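Local coordinates for protein YJHT (Escherichia coli, PDB 2UVK) that speeds the interconversion of the alpha and beta anomers of N-acetylneuraminate, acting as a sialic acid mutarotase, at residues A105-A110 against F165-L170. Numbering follows the deposited sequence.
Sequences APMGMA and FFNKFL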
ATOM      1  N   ALA B 105       7.790   6.843   2.413  1.00 10.33           N
ATOM      2  CA  ALA B 105       6.350   6.973   2.247  1.00  9.78           C
ATOM      3  C   ALA B 105       5.706   5.584   2.282  1.00 10.59           C
ATOM      4  O   ALA B 105       6.244   4.629   1.717  1.00 10.42           O
ATOM      5  CB  ALA B 105       6.047   7.679   0.941  1.00  9.50           C
ATOM      6  N   PRO B 106       4.559   5.465   2.953  1.00 10.88           N
ATOM      7  CA  PRO B 106       3.907   4.172   3.065  1.00 10.65           C
ATOM      8  C   PRO B 106       3.382   3.588   1.767  1.00 10.92           C
ATOM      9  O   PRO B 106       3.105   2.375   1.714  1.00 12.99           O
ATOM     10  CB  PRO B 106       2.769   4.437   4.057  1.00 11.87           C
ATOM     11  CG  PRO B 106       2.533   5.871   3.951  1.00 12.68           C
ATOM     12  CD  PRO B 106       3.867   6.477   3.782  1.00 10.89           C
HETATM   13  N   MSE B 107       3.235   4.427   0.750  0.50 10.64           N
HETATM   14  CA  MSE B 107       2.809   3.982  -0.579  0.50 10.45           C
HETATM   15  C   MSE B 107       3.759   4.529  -1.638  0.50  9.99           C
HETATM   16  O   MSE B 107       4.265   5.647  -1.515  0.50  9.67           O
HETATM   17  CB  MSE B 107       1.371   4.443  -0.864  0.50 12.16           C
HETATM   18  CG  MSE B 107       0.255   3.490  -0.352  0.50 16.14           C
HETATM   19 SE   MSE B 107      -0.101   3.563   1.568  0.50 27.13          SE
HETATM   20  CE  MSE B 107      -0.927   5.338   1.690  0.50 26.05           C
ATOM     21  N   GLY B 108       4.019   3.744  -2.684  1.00  9.28           N
ATOM     22  CA  GLY B 108       4.688   4.282  -3.826  1.00  8.78           C
ATOM     23  C   GLY B 108       3.894   5.473  -4.331  1.00  8.12           C
ATOM     24  O   GLY B 108       2.688   5.588  -4.071  1.00  8.73           O
HETATM   25  N   MSE B 109       4.553   6.368  -5.054  1.00  8.31           N
HETATM   26  CA  MSE B 109       3.957   7.615  -5.515  1.00  8.87           C
HETATM   27  C   MSE B 109       4.237   7.834  -6.993  1.00  8.04           C
HETATM   28  O   MSE B 109       5.308   8.305  -7.372  1.00  9.22           O
HETATM   29  CB  MSE B 109       4.526   8.756  -4.677  1.00  9.86           C
HETATM   30  CG  MSE B 109       4.106   8.662  -3.235  1.00  9.77           C
HETATM   31 SE   MSE B 109       4.827  10.141  -2.146  1.00 16.54          SE
HETATM   32  CE  MSE B 109       6.696   9.563  -2.101  1.00 10.04           C
ATOM     33  N   ALA B 110       3.283   7.448  -7.837  1.00  8.00           N
ATOM     34  CA  ALA B 110       3.275   7.773  -9.264  1.00  7.71           C
ATOM     35  C   ALA B 110       1.864   7.928  -9.751  1.00  8.60           C
ATOM     36  O   ALA B 110       1.089   6.992  -9.605  1.00  9.17           O
ATOM     37  CB  ALA B 110       4.005   6.702 -10.108  1.00  9.74           C
ATOM     38  N   PHE B 165      -6.105  -0.984  -6.646  1.00 11.13           N
ATOM     39  CA  PHE B 165      -5.667  -0.407  -5.396  1.00 11.82           C
ATOM     40  C   PHE B 165      -4.977   0.925  -5.620  1.00 11.19           C
ATOM     41  O   PHE B 165      -3.949   1.215  -4.989  1.00 11.94           O
ATOM     42  CB  PHE B 165      -4.831  -1.391  -4.616  1.00 12.82           C
ATOM     43  CG  PHE B 165      -5.618  -2.561  -4.119  1.00 14.59           C
ATOM     44  CD1 PHE B 165      -6.205  -2.534  -2.868  1.00 16.74           C
ATOM     45  CD2 PHE B 165      -5.773  -3.690  -4.897  1.00 15.27           C
ATOM     46  CE1 PHE B 165      -6.940  -3.614  -2.418  1.00 17.52           C
ATOM     47  CE2 PHE B 165      -6.513  -4.765  -4.446  1.00 16.63           C
ATOM     48  CZ  PHE B 165      -7.080  -4.726  -3.206  1.00 15.15           C
ATOM     49  N   PHE B 166      -5.525   1.766  -6.483  1.00  9.82           N
ATOM     50  CA  PHE B 166      -5.060   3.163  -6.539  1.00 10.55           C
ATOM     51  C   PHE B 166      -5.234   3.799  -5.142  1.00 11.30           C
ATOM     52  O   PHE B 166      -6.168   3.458  -4.407  1.00 12.43           O
ATOM     53  CB  PHE B 166      -5.780   3.971  -7.605  1.00 11.11           C
ATOM     54  CG  PHE B 166      -5.379   3.665  -9.026  1.00 10.91           C
ATOM     55  CD1 PHE B 166      -4.542   2.603  -9.356  1.00 11.65           C
ATOM     56  CD2 PHE B 166      -5.867   4.453 -10.041  1.00 10.28           C
ATOM     57  CE1 PHE B 166      -4.170   2.400 -10.667  1.00 11.13           C
ATOM     58  CE2 PHE B 166      -5.500   4.232 -11.355  1.00 12.05           C
ATOM     59  CZ  PHE B 166      -4.641   3.204 -11.655  1.00 11.35           C
ATOM     60  N   ASN B 167      -4.335   4.706  -4.782  1.00 10.95           N
ATOM     61  CA  ASN B 167      -4.209   5.143  -3.396  1.00 11.11           C
ATOM     62  C   ASN B 167      -5.279   6.159  -3.021  1.00 11.14           C
ATOM     63  O   ASN B 167      -5.262   7.296  -3.520  1.00 11.96           O
ATOM     64  CB  ASN B 167      -2.842   5.787  -3.155  1.00 11.10           C
ATOM     65  CG  ASN B 167      -2.585   6.068  -1.694  1.00 11.95           C
ATOM     66  OD1 ASN B 167      -3.334   5.627  -0.828  1.00 13.00           O
ATOM     67  ND2 ASN B 167      -1.474   6.779  -1.402  1.00 15.41           N
ATOM     68  N   LYS B 168      -6.204   5.735  -2.156  1.00 12.16           N
ATOM     69  CA  LYS B 168      -7.269   6.626  -1.680  1.00 13.14           C
ATOM     70  C   LYS B 168      -6.902   7.330  -0.377  1.00 13.39           C
ATOM     71  O   LYS B 168      -7.644   8.211   0.071  1.00 13.93           O
ATOM     72  CB  LYS B 168      -8.597   5.866  -1.479  1.00 13.95           C
ATOM     73  CG  LYS B 168      -8.610   4.879  -0.359  1.00 15.49           C
ATOM     74  CD  LYS B 168     -10.014   4.301  -0.128  1.00 16.78           C
ATOM     75  CE  LYS B 168     -10.061   3.328   1.006  1.00 18.36           C
ATOM     76  NZ  LYS B 168     -11.511   2.995   1.323  1.00 21.32           N
ATOM     77  N   PHE B 169      -5.784   6.947   0.244  1.00 12.16           N
ATOM     78  CA  PHE B 169      -5.353   7.552   1.500  1.00 12.87           C
ATOM     79  C   PHE B 169      -4.779   8.929   1.259  1.00 11.90           C
ATOM     80  O   PHE B 169      -4.247   9.220   0.196  1.00 11.67           O
ATOM     81  CB  PHE B 169      -4.334   6.690   2.217  1.00 14.63           C
ATOM     82  CG  PHE B 169      -4.885   5.393   2.698  1.00 16.52           C
ATOM     83  CD1 PHE B 169      -5.600   5.336   3.880  1.00 18.67           C
ATOM     84  CD2 PHE B 169      -4.700   4.226   1.977  1.00 19.54           C
ATOM     85  CE1 PHE B 169      -6.095   4.150   4.347  1.00 21.21           C
ATOM     86  CE2 PHE B 169      -5.196   3.039   2.437  1.00 20.69           C
ATOM     87  CZ  PHE B 169      -5.914   3.006   3.626  1.00 20.46           C
ATOM     88  N   LEU B 170      -4.895   9.772   2.284  1.00 11.71           N
ATOM     89  CA  LEU B 170      -4.268  11.086   2.299  1.00 11.90           C
ATOM     90  C   LEU B 170      -3.108  11.023   3.289  1.00 12.14           C
ATOM     91  O   LEU B 170      -3.294  10.667   4.456  1.00 11.85           O
ATOM     92  CB  LEU B 170      -5.274  12.157   2.740  1.00 12.37           C
ATOM     93  CG  LEU B 170      -4.805  13.616   2.689  1.00 12.03           C
ATOM     94  CD1 LEU B 170      -4.562  14.078   1.298  1.00 13.06           C
ATOM     95  CD2 LEU B 170      -5.854  14.517   3.370  1.00 12.34           C
TER
HETATM   96  O   HOH W   1       0.600   7.521  -3.351  1.00 14.69           O
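Met107, a selenomethionine, bends at both chi2 and chi3 and, in one of its two conformers, brings CE against Asn167 and Phe169. Asn167 holds CG anti to its own N (chi1 -171°), which turns its amide toward that methyl. The contact lies in a Kelch-repeat beta-propeller. The loop between strands 97-100 and 112-117 here faces the loop leading into strand 169-174 and that strand's first residue. The two side chains, Met107 and Asn167, cross at about a right angle. In this conformer CE of Met107 sits at the end of the Asn167 amide, 3.5 Å from both ND2 and OD1. It is 3.7 Å from CB of Phe169 and approaches that ring obliquely. No direct hydrogen bond joins the segments. One water does so instead: it donates to O of Gly108 (2.9 Å) and accepts from ND2 of Asn167 (2.9 Å). OD1 of Asn167 accepts from N of Phe169 at 3.0 Å, an Asx turn. A leucine in place of Asn167 would probably take the ND2 donor from the bridging water and leave N of Phe169 without the OD1 acceptor. Phe165 of the second subunit packs on Met107, and Phe169 meets its own counterpart there, placing the contact at the dimer interface. N of Phe169 lies above the carbonyl plane of Asn167, 53° out of it.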